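Local coordinates for protein NOVP (Streptomyces caeruleus, PDB 2WK1) that catalyses the S-adenosyl-L-methionine-dependent 4-O-methylation of the noviose sugar in the penultimate step of novobiocin biosynthesis, at residues Glu52-Arg57 with Trp78-His83; Thr137-Asp142 with Arg192-Trp197; Val212-Gly217 with Ile241-Met246. All coordinates share one frame; numbering follows the deposited sequence. Where two conformers were deposited one is given.

Contact 1 (Glu52-Arg57 with Trp78-His83)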
loop_
_atom_site.group_PDB
_atom_site.type_symbol
_atom_site.label_atom_id
_atom_site.label_comp_id
_atom_site.label_asym_id
_atom_site.label_seq_id
_atom_site.Cartn_x
_atom_site.Cartn_y
_atom_site.Cartn_z
ATOM N N GLU A 52 -8.521 -1.930 -3.676
ATOM C CA GLU A 52 -9.546 -2.263 -4.666
ATOM C C GLU A 52 -9.575 -1.256 -5.800
ATOM O O GLU A 52 -10.631 -0.769 -6.211
ATOM C CB GLU A 52 -10.922 -2.396 -3.994
ATOM C CG GLU A 52 -10.905 -3.421 -2.888
ATOM C CD GLU A 52 -12.192 -3.552 -2.128
ATOM O OE1 GLU A 52 -13.263 -3.163 -2.629
ATOM O OE2 GLU A 52 -12.123 -4.090 -1.031
ATOM N N ASP A 53 -8.399 -0.940 -6.333
ATOM C CA ASP A 53 -8.324 0.039 -7.397
ATOM C C ASP A 53 -9.076 -0.456 -8.634
ATOM O O ASP A 53 -8.780 -1.542 -9.148
ATOM C CB ASP A 53 -6.854 0.302 -7.759
ATOM C CG ASP A 53 -6.675 1.513 -8.657
ATOM O OD1 ASP A 53 -7.331 2.556 -8.402
ATOM O OD2 ASP A 53 -5.908 1.427 -9.639
ATOM N N PRO A 54 -10.050 0.328 -9.122
ATOM C CA PRO A 54 -10.770 -0.118 -10.307
ATOM C C PRO A 54 -9.934 -0.097 -11.567
ATOM O O PRO A 54 -8.866 0.519 -11.600
ATOM C CB PRO A 54 -11.919 0.893 -10.417
ATOM C CG PRO A 54 -11.472 2.052 -9.709
ATOM C CD PRO A 54 -10.522 1.637 -8.642
ATOM N N ALA A 55 -10.435 -0.752 -12.609
ATOM C CA ALA A 55 -9.825 -0.654 -13.929
ATOM C C ALA A 55 -9.949 0.775 -14.499
ATOM O O ALA A 55 -10.901 1.528 -14.195
ATOM C CB ALA A 55 -10.429 -1.680 -14.891
ATOM N N HIS A 56 -8.972 1.151 -15.320
ATOM C CA HIS A 56 -8.865 2.466 -15.952
ATOM C C HIS A 56 -10.123 2.726 -16.787
ATOM O O HIS A 56 -10.651 1.799 -17.415
ATOM C CB HIS A 56 -7.625 2.459 -16.877
ATOM C CG HIS A 56 -7.061 3.808 -17.178
ATOM N ND1 HIS A 56 -7.695 4.730 -17.990
ATOM C CD2 HIS A 56 -5.889 4.373 -16.808
ATOM C CE1 HIS A 56 -6.947 5.815 -18.078
ATOM N NE2 HIS A 56 -5.844 5.623 -17.372
ATOM N N ARG A 57 -10.589 3.982 -16.775
ATOM C CA ARG A 57 -11.728 4.415 -17.621
ATOM C C ARG A 57 -11.529 4.018 -19.092
ATOM O O ARG A 57 -12.494 3.707 -19.801
ATOM C CB ARG A 57 -11.951 5.938 -17.507
ATOM C CG ARG A 57 -10.882 6.802 -18.225
ATOM C CD ARG A 57 -10.957 8.283 -17.859
ATOM N NE ARG A 57 -9.676 8.781 -17.333
ATOM C CZ ARG A 57 -8.627 9.154 -18.075
ATOM N NH1 ARG A 57 -8.669 9.089 -19.406
ATOM N NH2 ARG A 57 -7.518 9.591 -17.475
ATOM N N TRP A 78 -5.971 -2.862 -16.903
ATOM C CA TRP A 78 -5.122 -1.710 -16.620
ATOM C C TRP A 78 -5.683 -1.004 -15.395
ATOM O O TRP A 78 -6.761 -0.442 -15.473
ATOM C CB TRP A 78 -5.117 -0.688 -17.770
ATOM C CG TRP A 78 -4.482 -1.121 -19.052
ATOM C CD1 TRP A 78 -3.501 -2.056 -19.222
ATOM C CD2 TRP A 78 -4.757 -0.579 -20.356
ATOM N NE1 TRP A 78 -3.174 -2.159 -20.562
ATOM C CE2 TRP A 78 -3.924 -1.257 -21.272
ATOM C CE3 TRP A 78 -5.629 0.410 -20.833
ATOM C CZ2 TRP A 78 -3.930 -0.976 -22.643
ATOM C CZ3 TRP A 78 -5.640 0.680 -22.201
ATOM C CH2 TRP A 78 -4.792 -0.013 -23.082
ATOM N N PRO A 79 -4.976 -1.019 -14.259
ATOM C CA PRO A 79 -5.504 -0.287 -13.097
ATOM C C PRO A 79 -5.630 1.221 -13.358
ATOM O O PRO A 79 -4.779 1.827 -14.001
ATOM C CB PRO A 79 -4.485 -0.598 -11.991
ATOM C CG PRO A 79 -3.882 -1.898 -12.439
ATOM C CD PRO A 79 -3.771 -1.787 -13.918
ATOM N N ALA A 80 -6.682 1.830 -12.823
ATOM C CA ALA A 80 -6.876 3.259 -12.920
ATOM C C ALA A 80 -5.758 4.084 -12.312
ATOM O O ALA A 80 -5.343 5.100 -12.868
ATOM C CB ALA A 80 -8.215 3.631 -12.264
ATOM N N ASN A 81 -5.241 3.619 -11.178
ATOM C CA ASN A 81 -4.244 4.372 -10.424
ATOM C C ASN A 81 -3.043 3.549 -9.983
ATOM O O ASN A 81 -1.998 4.119 -9.695
ATOM C CB ASN A 81 -4.883 5.005 -9.189
ATOM C CG ASN A 81 -6.051 5.861 -9.540
ATOM O OD1 ASN A 81 -5.876 6.966 -10.036
ATOM N ND2 ASN A 81 -7.249 5.348 -9.316
ATOM N N ALA A 82 -3.175 2.226 -9.878
ATOM C CA ALA A 82 -2.109 1.408 -9.329
ATOM C C ALA A 82 -0.890 1.418 -10.246
ATOM O O ALA A 82 -0.945 1.756 -11.424
ATOM C CB ALA A 82 -2.596 -0.008 -9.076
ATOM N N HIS A 83 0.231 1.000 -9.683
ATOM C CA HIS A 83 1.528 1.277 -10.269
ATOM C C HIS A 83 2.035 0.230 -11.259
ATOM O O HIS A 83 3.007 0.485 -11.948
ATOM C CB HIS A 83 2.567 1.507 -9.165
ATOM C CG HIS A 83 2.247 2.684 -8.309
ATOM N ND1 HIS A 83 2.031 2.605 -6.945
ATOM C CD2 HIS A 83 2.057 3.977 -8.649
ATOM C CE1 HIS A 83 1.733 3.811 -6.492
ATOM N NE2 HIS A 83 1.761 4.661 -7.501
#
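Trp78 meets His56 through both backbone and side chain: His56 N donates to Trp78 O over 2.7 Å, and the two CB atoms lie 4.1 Å apart. Pro79 follows, paired with Ala55 in a single backbone bridge, and its ring brings CB to 3.4 Å from Asp53 OD2. At Ala80 the direction of bonding reverses, with Ala80 N donating a hydrogen bond to Pro54 O at 2.8 Å. Asn81 then crosses Asp53 at about a right angle. Its ND2 takes the syn lone pair of Asp53 OD1 (2.9 Å, 169° at the hydrogen), although the amide and carboxylate planes are 49° apart. Asn81 N uses the syn lone pair of Asp53 OD2 at 2.8 Å, while Ala82 N reaches that same oxygen from above the carboxylate plane at 2.9 Å. With chi1 of -168°, Asp53 CG stands anti to the backbone N, and this turns the carboxylate toward residues 81 and 82. The contact thus clips together the loops before and after helix 69-73; Arg117 binds the carbonyls of Pro79, Ala80 and Ala82. Three N-H groups on a buried carboxylate fix its rotation and would probably stabilise its ionised form.

Contact 2 (Thr137-Asp142 with Arg192-Trp197). With SAH (S-adenosyl-L-homocysteine), chain B.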
loop_
_atom_site.group_PDB
_atom_site.type_symbol
_atom_site.label_atom_id
_atom_site.label_comp_id
_atom_site.label_asym_id
_atom_site.label_seq_id
_atom_site.Cartn_x
_atom_site.Cartn_y
_atom_site.Cartn_z
ATOM N N THR A 137 21.928 -2.958 -8.876
ATOM C CA THR A 137 21.140 -1.855 -9.376
ATOM C C THR A 137 19.907 -2.381 -10.109
ATOM O O THR A 137 19.952 -3.437 -10.745
ATOM C CB THR A 137 21.997 -0.997 -10.334
ATOM O OG1 THR A 137 23.093 -0.434 -9.590
ATOM C CG2 THR A 137 21.225 0.109 -11.036
ATOM N N VAL A 138 18.813 -1.648 -9.973
ATOM C CA VAL A 138 17.613 -1.823 -10.780
ATOM C C VAL A 138 17.620 -0.796 -11.916
ATOM O O VAL A 138 17.641 0.411 -11.646
ATOM C CB VAL A 138 16.334 -1.649 -9.941
ATOM C CG1 VAL A 138 15.089 -1.846 -10.813
ATOM C CG2 VAL A 138 16.334 -2.620 -8.760
ATOM N N TRP A 139 17.621 -1.282 -13.155
ATOM C CA TRP A 139 17.586 -0.484 -14.360
ATOM C C TRP A 139 16.173 -0.402 -14.909
ATOM O O TRP A 139 15.495 -1.412 -15.099
ATOM C CB TRP A 139 18.518 -1.052 -15.410
ATOM C CG TRP A 139 19.966 -1.072 -15.018
ATOM C CD1 TRP A 139 20.606 -2.050 -14.332
ATOM C CD2 TRP A 139 20.940 -0.048 -15.266
ATOM N NE1 TRP A 139 21.923 -1.723 -14.150
ATOM C CE2 TRP A 139 22.158 -0.502 -14.712
ATOM C CE3 TRP A 139 20.912 1.175 -15.920
ATOM C CZ2 TRP A 139 23.331 0.238 -14.787
ATOM C CZ3 TRP A 139 22.096 1.921 -15.982
ATOM C CH2 TRP A 139 23.266 1.446 -15.428
ATOM N N VAL A 140 15.731 0.829 -15.119
ATOM C CA VAL A 140 14.369 1.170 -15.501
ATOM C C VAL A 140 14.402 1.692 -16.925
ATOM O O VAL A 140 14.766 2.850 -17.160
ATOM C CB VAL A 140 13.771 2.216 -14.526
ATOM C CG1 VAL A 140 12.332 2.536 -14.865
ATOM C CG2 VAL A 140 13.906 1.774 -13.069
ATOM N N ALA A 141 14.116 0.826 -17.900
ATOM C CA ALA A 141 14.276 1.134 -19.322
ATOM C C ALA A 141 12.935 1.347 -20.003
ATOM O O ALA A 141 12.083 0.445 -20.012
ATOM C CB ALA A 141 15.068 0.049 -20.027
ATOM N N ASP A 142 12.718 2.534 -20.566
ATOM C CA ASP A 142 11.472 2.862 -21.220
ATOM C C ASP A 142 11.677 4.081 -22.088
ATOM O O ASP A 142 12.553 4.903 -21.835
ATOM C CB ASP A 142 10.380 3.184 -20.185
ATOM C CG ASP A 142 8.990 2.965 -20.712
ATOM O OD1 ASP A 142 8.462 3.805 -21.467
ATOM O OD2 ASP A 142 8.427 1.884 -20.401
ATOM N N ARG A 192 18.490 3.160 -11.500
ATOM C CA ARG A 192 19.019 3.874 -12.637
ATOM C C ARG A 192 18.053 3.787 -13.795
ATOM O O ARG A 192 17.372 2.789 -13.982
ATOM C CB ARG A 192 20.409 3.334 -13.005
ATOM C CG ARG A 192 21.442 3.690 -11.943
ATOM C CD ARG A 192 22.883 3.445 -12.331
ATOM N NE ARG A 192 23.261 4.377 -13.394
ATOM C CZ ARG A 192 24.511 4.671 -13.719
ATOM N NH1 ARG A 192 25.487 4.111 -13.076
ATOM N NH2 ARG A 192 24.750 5.503 -14.726
ATOM N N PHE A 193 18.026 4.831 -14.607
ATOM C CA PHE A 193 17.043 4.983 -15.661
ATOM C C PHE A 193 17.725 4.977 -17.010
ATOM O O PHE A 193 18.796 5.580 -17.199
ATOM C CB PHE A 193 16.237 6.287 -15.482
ATOM C CG PHE A 193 15.364 6.290 -14.276
ATOM C CD1 PHE A 193 15.894 6.490 -13.017
ATOM C CD2 PHE A 193 14.019 6.018 -14.380
ATOM C CE1 PHE A 193 15.114 6.486 -11.916
ATOM C CE2 PHE A 193 13.212 5.969 -13.252
ATOM C CZ PHE A 193 13.784 6.184 -12.012
ATOM N N LEU A 194 17.092 4.325 -17.975
ATOM C CA LEU A 194 17.546 4.294 -19.353
ATOM C C LEU A 194 16.399 4.813 -20.223
ATOM O O LEU A 194 15.598 4.034 -20.748
ATOM C CB LEU A 194 17.928 2.872 -19.771
ATOM C CG LEU A 194 19.188 2.303 -19.174
ATOM C CD1 LEU A 194 19.244 0.807 -19.343
ATOM C CD2 LEU A 194 20.401 2.984 -19.815
ATOM N N PRO A 195 16.283 6.136 -20.343
ATOM C CA PRO A 195 15.210 6.724 -21.112
ATOM C C PRO A 195 15.533 6.715 -22.572
ATOM O O PRO A 195 16.631 7.115 -22.965
ATOM C CB PRO A 195 15.132 8.154 -20.572
ATOM C CG PRO A 195 16.519 8.479 -20.196
ATOM C CD PRO A 195 17.114 7.174 -19.685
ATOM N N GLY A 196 14.540 6.334 -23.382
ATOM C CA GLY A 196 14.637 6.379 -24.843
ATOM C C GLY A 196 14.119 5.105 -25.485
ATOM O O GLY A 196 13.693 4.163 -24.797
ATOM N N TRP A 197 14.110 5.085 -26.810
ATOM C CA TRP A 197 13.712 3.908 -27.524
ATOM C C TRP A 197 14.766 2.816 -27.323
ATOM O O TRP A 197 15.960 3.103 -27.354
ATOM C CB TRP A 197 13.555 4.242 -29.020
ATOM C CG TRP A 197 12.574 5.350 -29.231
ATOM C CD1 TRP A 197 12.846 6.601 -29.708
ATOM C CD2 TRP A 197 11.184 5.344 -28.913
ATOM N NE1 TRP A 197 11.709 7.370 -29.713
ATOM C CE2 TRP A 197 10.673 6.621 -29.229
ATOM C CE3 TRP A 197 10.312 4.384 -28.397
ATOM C CZ2 TRP A 197 9.329 6.958 -29.034
ATOM C CZ3 TRP A 197 8.988 4.732 -28.191
ATOM C CH2 TRP A 197 8.513 5.999 -28.500
HETATM N N SAH B . 5.895 -3.573 -16.942
HETATM C CA SAH B . 4.807 -2.541 -16.843
HETATM C CB SAH B . 3.965 -2.541 -18.120
HETATM C CG SAH B . 4.735 -2.115 -19.363
HETATM S SD SAH B . 3.646 -1.392 -20.598
HETATM C C SAH B . 4.022 -2.720 -15.573
HETATM O O SAH B . 2.875 -2.268 -15.484
HETATM O OXT SAH B . 4.569 -3.230 -14.605
HETATM C "C5'" SAH B . 4.735 -1.325 -22.033
HETATM C "C4'" SAH B . 5.871 -0.291 -21.866
HETATM O "O4'" SAH B . 6.867 -0.547 -22.886
HETATM C "C3'" SAH B . 5.439 1.170 -21.990
HETATM O "O3'" SAH B . 5.822 1.945 -20.839
HETATM C "C2'" SAH B . 6.159 1.633 -23.275
HETATM O "O2'" SAH B . 6.558 3.005 -23.285
HETATM C "C1'" SAH B . 7.380 0.709 -23.342
HETATM N N9 SAH B . 7.940 0.430 -24.667
HETATM C C8 SAH B . 7.452 -0.484 -25.545
HETATM N N7 SAH B . 8.271 -0.599 -26.619
HETATM C C5 SAH B . 9.312 0.241 -26.401
HETATM C C6 SAH B . 10.534 0.559 -27.097
HETATM N N6 SAH B . 10.803 -0.009 -28.260
HETATM N N1 SAH B . 11.371 1.438 -26.534
HETATM C C2 SAH B . 11.125 1.989 -25.332
HETATM N N3 SAH B . 10.020 1.758 -24.615
HETATM C C4 SAH B . 9.124 0.879 -25.111
#
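Arg192 lies alongside Trp139, both side chains pointing the same way. Arg192 CB sits over the face of the Trp139 indole, 3.9 Å from the centroid of the six-membered ring and 23° off the normal, a CH-pi contact. Arg192 CG turns to the methyl of Thr137, meeting Thr137 CG2 at 3.7 Å. CD returns to the indole rim at Trp139 CH2, and Arg192 NE approaches the same CH2 at 3.6 Å. A bend at chi3 (68°) then lays the guanidinium close to the ring, the planes 26° apart, with CH2 over one of its faces. The indole is also held at its one polar atom, NE1, which hydrogen-bonds to Asp109.

Beneath these side chains, strands 138-142 and 191-195 run parallel, the outer pair at one end of the sheet whose order 3-2-1-4-5-7-6 marks the Rossmann-like class I methyltransferase fold. Bonds alternate from Arg192 N to Val138 O (2.9 Å) as far as Gly196 N to Asp142 O (2.9 Å). On the face opposite Trp139, Val140 CB packs 3.8 Å from Phe193 CD2. Asp142, ending its strand, accepts hydrogen bonds from the ribose hydroxyls of S-adenosylhomocysteine: O2' donates to OD1 at 2.8 Å and O3' to OD2 at 2.6 Å. Phe144 N and Val115 N also bond this carboxylate, while the edge of the Trp197 ring faces adenine N1.

Contact 3 (Val212-Gly217 with Ile241-Met246). With SAH (S-adenosyl-L-homocysteine), chain B; EDO (1,2-ethanediol), chain F.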
loop_
_atom_site.group_PDB
_atom_site.type_symbol
_atom_site.label_atom_id
_atom_site.label_comp_id
_atom_site.label_asym_id
_atom_site.label_seq_id
_atom_site.Cartn_x
_atom_site.Cartn_y
_atom_site.Cartn_z
ATOM N N VAL A 212 18.425 -10.765 -13.531
ATOM C CA VAL A 212 17.034 -10.888 -13.991
ATOM C C VAL A 212 16.818 -9.881 -15.106
ATOM O O VAL A 212 17.082 -8.694 -14.930
ATOM C CB VAL A 212 15.992 -10.670 -12.862
ATOM C CG1 VAL A 212 14.574 -10.793 -13.433
ATOM C CG2 VAL A 212 16.200 -11.649 -11.690
ATOM N N LEU A 213 16.320 -10.367 -16.236
ATOM C CA LEU A 213 15.908 -9.558 -17.382
ATOM C C LEU A 213 14.415 -9.734 -17.544
ATOM O O LEU A 213 13.990 -10.802 -17.907
ATOM C CB LEU A 213 16.632 -10.045 -18.621
ATOM C CG LEU A 213 16.199 -9.548 -19.995
ATOM C CD1 LEU A 213 16.155 -8.014 -20.023
ATOM C CD2 LEU A 213 17.089 -10.154 -21.096
ATOM N N ARG A 214 13.629 -8.701 -17.241
ATOM C CA ARG A 214 12.164 -8.747 -17.402
ATOM C C ARG A 214 11.797 -7.924 -18.625
ATOM O O ARG A 214 12.157 -6.765 -18.720
ATOM C CB ARG A 214 11.425 -8.271 -16.170
ATOM C CG ARG A 214 9.917 -8.470 -16.320
ATOM C CD ARG A 214 9.111 -8.123 -15.058
ATOM N NE ARG A 214 7.861 -8.858 -15.088
ATOM C CZ ARG A 214 6.837 -8.559 -15.887
ATOM N NH1 ARG A 214 6.808 -7.400 -16.524
ATOM N NH2 ARG A 214 5.841 -9.402 -16.010
ATOM N N MET A 215 11.116 -8.548 -19.567
ATOM C CA MET A 215 10.767 -7.943 -20.842
ATOM C C MET A 215 9.277 -7.697 -20.895
ATOM O O MET A 215 8.487 -8.645 -20.750
ATOM C CB MET A 215 11.205 -8.853 -21.986
ATOM C CG MET A 215 12.677 -9.267 -21.915
ATOM S SD MET A 215 13.246 -9.986 -23.440
ATOM C CE MET A 215 12.102 -11.306 -23.578
ATOM N N ASP A 216 8.875 -6.458 -21.140
ATOM C CA ASP A 216 7.467 -6.084 -21.203
ATOM C C ASP A 216 7.305 -4.919 -22.169
ATOM O O ASP A 216 6.762 -3.859 -21.805
ATOM C CB ASP A 216 6.992 -5.692 -19.802
ATOM C CG ASP A 216 5.468 -5.727 -19.634
ATOM O OD1 ASP A 216 4.722 -5.780 -20.643
ATOM O OD2 ASP A 216 5.015 -5.699 -18.457
ATOM N N GLY A 217 7.762 -5.119 -23.392
ATOM C CA GLY A 217 7.751 -4.073 -24.410
ATOM C C GLY A 217 6.715 -4.204 -25.505
ATOM O O GLY A 217 6.738 -3.426 -26.450
ATOM N N ILE A 241 12.312 -13.129 -18.003
ATOM C CA ILE A 241 10.861 -13.130 -17.832
ATOM C C ILE A 241 10.223 -12.444 -19.056
ATOM O O ILE A 241 10.631 -11.344 -19.405
ATOM C CB ILE A 241 10.437 -12.403 -16.544
ATOM C CG1 ILE A 241 11.040 -13.050 -15.282
ATOM C CG2 ILE A 241 8.923 -12.270 -16.482
ATOM C CD1 ILE A 241 10.999 -12.174 -14.057
ATOM N N VAL A 242 9.240 -13.088 -19.663
ATOM C CA VAL A 242 8.523 -12.560 -20.819
ATOM C C VAL A 242 7.099 -12.287 -20.357
ATOM O O VAL A 242 6.323 -13.226 -20.093
ATOM C CB VAL A 242 8.492 -13.576 -21.979
ATOM C CG1 VAL A 242 7.844 -12.969 -23.166
ATOM C CG2 VAL A 242 9.900 -14.117 -22.292
ATOM N N ASP A 243 6.725 -11.021 -20.282
ATOM C CA ASP A 243 5.448 -10.642 -19.719
ATOM C C ASP A 243 4.259 -11.167 -20.499
ATOM O O ASP A 243 3.277 -11.621 -19.903
ATOM C CB ASP A 243 5.340 -9.117 -19.633
ATOM C CG ASP A 243 4.009 -8.673 -19.063
ATOM O OD1 ASP A 243 3.886 -8.735 -17.808
ATOM O OD2 ASP A 243 3.095 -8.321 -19.857
ATOM N N ASP A 244 4.341 -11.041 -21.818
ATOM C CA ASP A 244 3.190 -11.181 -22.735
ATOM C C ASP A 244 3.675 -12.130 -23.807
ATOM O O ASP A 244 4.232 -11.709 -24.814
ATOM C CB ASP A 244 2.839 -9.794 -23.342
ATOM C CG ASP A 244 1.436 -9.704 -23.970
ATOM O OD1 ASP A 244 0.665 -10.669 -23.952
ATOM O OD2 ASP A 244 1.105 -8.600 -24.471
ATOM N N TYR A 245 3.520 -13.411 -23.547
ATOM C CA TYR A 245 3.968 -14.455 -24.475
ATOM C C TYR A 245 2.793 -15.219 -25.051
ATOM O O TYR A 245 2.647 -15.353 -26.259
ATOM C CB TYR A 245 4.924 -15.434 -23.761
ATOM C CG TYR A 245 5.441 -16.580 -24.625
ATOM C CD1 TYR A 245 6.530 -16.403 -25.462
ATOM C CD2 TYR A 245 4.851 -17.825 -24.592
ATOM C CE1 TYR A 245 7.003 -17.433 -26.264
ATOM C CE2 TYR A 245 5.328 -18.867 -25.358
ATOM C CZ TYR A 245 6.390 -18.665 -26.210
ATOM O OH TYR A 245 6.835 -19.710 -26.978
ATOM N N MET A 246 1.975 -15.794 -24.201
ATOM C CA MET A 246 0.979 -16.710 -24.718
ATOM C C MET A 246 -0.021 -16.080 -25.662
ATOM O O MET A 246 -0.405 -16.719 -26.663
ATOM C CB MET A 246 -0.061 -17.234 -23.322
ATOM C CG MET A 246 0.872 -17.877 -22.457
ATOM S SD MET A 246 -0.200 -18.683 -21.369
ATOM C CE MET A 246 1.074 -18.991 -20.028
HETATM N N SAH B . 5.895 -3.573 -16.942
HETATM C CA SAH B . 4.807 -2.541 -16.843
HETATM C CB SAH B . 3.965 -2.541 -18.120
HETATM C CG SAH B . 4.735 -2.115 -19.363
HETATM S SD SAH B . 3.646 -1.392 -20.598
HETATM C C SAH B . 4.022 -2.720 -15.573
HETATM O O SAH B . 2.875 -2.268 -15.484
HETATM O OXT SAH B . 4.569 -3.230 -14.605
HETATM C "C5'" SAH B . 4.735 -1.325 -22.033
HETATM C "C4'" SAH B . 5.871 -0.291 -21.866
HETATM O "O4'" SAH B . 6.867 -0.547 -22.886
HETATM C "C3'" SAH B . 5.439 1.170 -21.990
HETATM O "O3'" SAH B . 5.822 1.945 -20.839
HETATM C "C2'" SAH B . 6.159 1.633 -23.275
HETATM O "O2'" SAH B . 6.558 3.005 -23.285
HETATM C "C1'" SAH B . 7.380 0.709 -23.342
HETATM N N9 SAH B . 7.940 0.430 -24.667
HETATM C C8 SAH B . 7.452 -0.484 -25.545
HETATM N N7 SAH B . 8.271 -0.599 -26.619
HETATM C C5 SAH B . 9.312 0.241 -26.401
HETATM C C6 SAH B . 10.534 0.559 -27.097
HETATM N N6 SAH B . 10.803 -0.009 -28.260
HETATM N N1 SAH B . 11.371 1.438 -26.534
HETATM C C2 SAH B . 11.125 1.989 -25.332
HETATM N N3 SAH B . 10.020 1.758 -24.615
HETATM C C4 SAH B . 9.124 0.879 -25.111
HETATM C C1 EDO F . 8.548 -8.937 -24.103
HETATM O O1 EDO F . 8.983 -7.592 -24.529
HETATM C C2 EDO F . 7.101 -9.327 -24.468
HETATM O O2 EDO F . 6.244 -9.198 -23.307
HETATM O O HOH W 1 2.086 -5.959 -18.947
#
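Asp216 and Asp243 bring their carboxylates together as a stacked pair, the planes only 21° apart, with Asp216 OD1 3.1 Å from Asp243 OD2. Arg214 meets both with the edge of its guanidinium. Its NH2 points at the anti lone pair of Asp243 OD1 over 2.7 Å, a nearly straight hydrogen bond within a salt bridge, although the guanidinium and carboxylate planes are 73° apart. Its NH1 reaches Asp216 OD2 at 3.1 Å; this oxygen lies in the guanidinium plane, but the donor stands above the plane of the carboxylate. A chain extended from CG to NE, with CG anti to the backbone N (chi1 -174°), carries the charged group there across Ile241, and Ile241 CG2 touches Arg214 NE at 3.8 Å. Facing away from Arg214 and Ile241, Met215 CE packs beside Val242 CG2, also at 3.8 Å.

The backbones are adjacent parallel strands of the central sheet, and the acidic residues follow their C-terminal ends, where the Rossmann-like fold places its active site. Asp216 OD2 also accepts a hydrogen bond from the amino nitrogen N of S-adenosylhomocysteine at 2.8 Å, and a water lies 2.7 Å from Asp243 OD2 and close to Asp216. Second partners complete the network: Arg90 bridges to Asp243, and Glu112 to Arg214. An ethanediol, probably from crystallisation, is bound by Gly217 N and Asp244 N.

The close approach of the two carboxylates is probably offset in part by Arg214 and Arg90, and the acidic cluster with Asp244 is consistent with the predicted magnesium site, here without its metal.

How the contacts relate
Contacts 2 and 3 belong to one sheet, on either side of strand 109-113, their centres 15 Å apart and their nearest atoms about 6 Å. Both touch S-adenosylhomocysteine: contact 2 binds the ribose and lies at adenine N1 and C2, while contact 3 binds the ligand's amino group, reaches adenine C8 through Gly217 O and holds residues of the predicted magnesium site. Contact 1 stands off the sheet, its centre 24 Å from that of contact 2 and 21 Å from that of contact 3, with nearest atoms about 10 and 9 Å away. It ties segment 52-57 to the loop leading into the cofactor site: the Pro79 side chain comes to about 7 Å from the ligand, and Thr84 and Met85, which bind it, follow segment 78-83 directly.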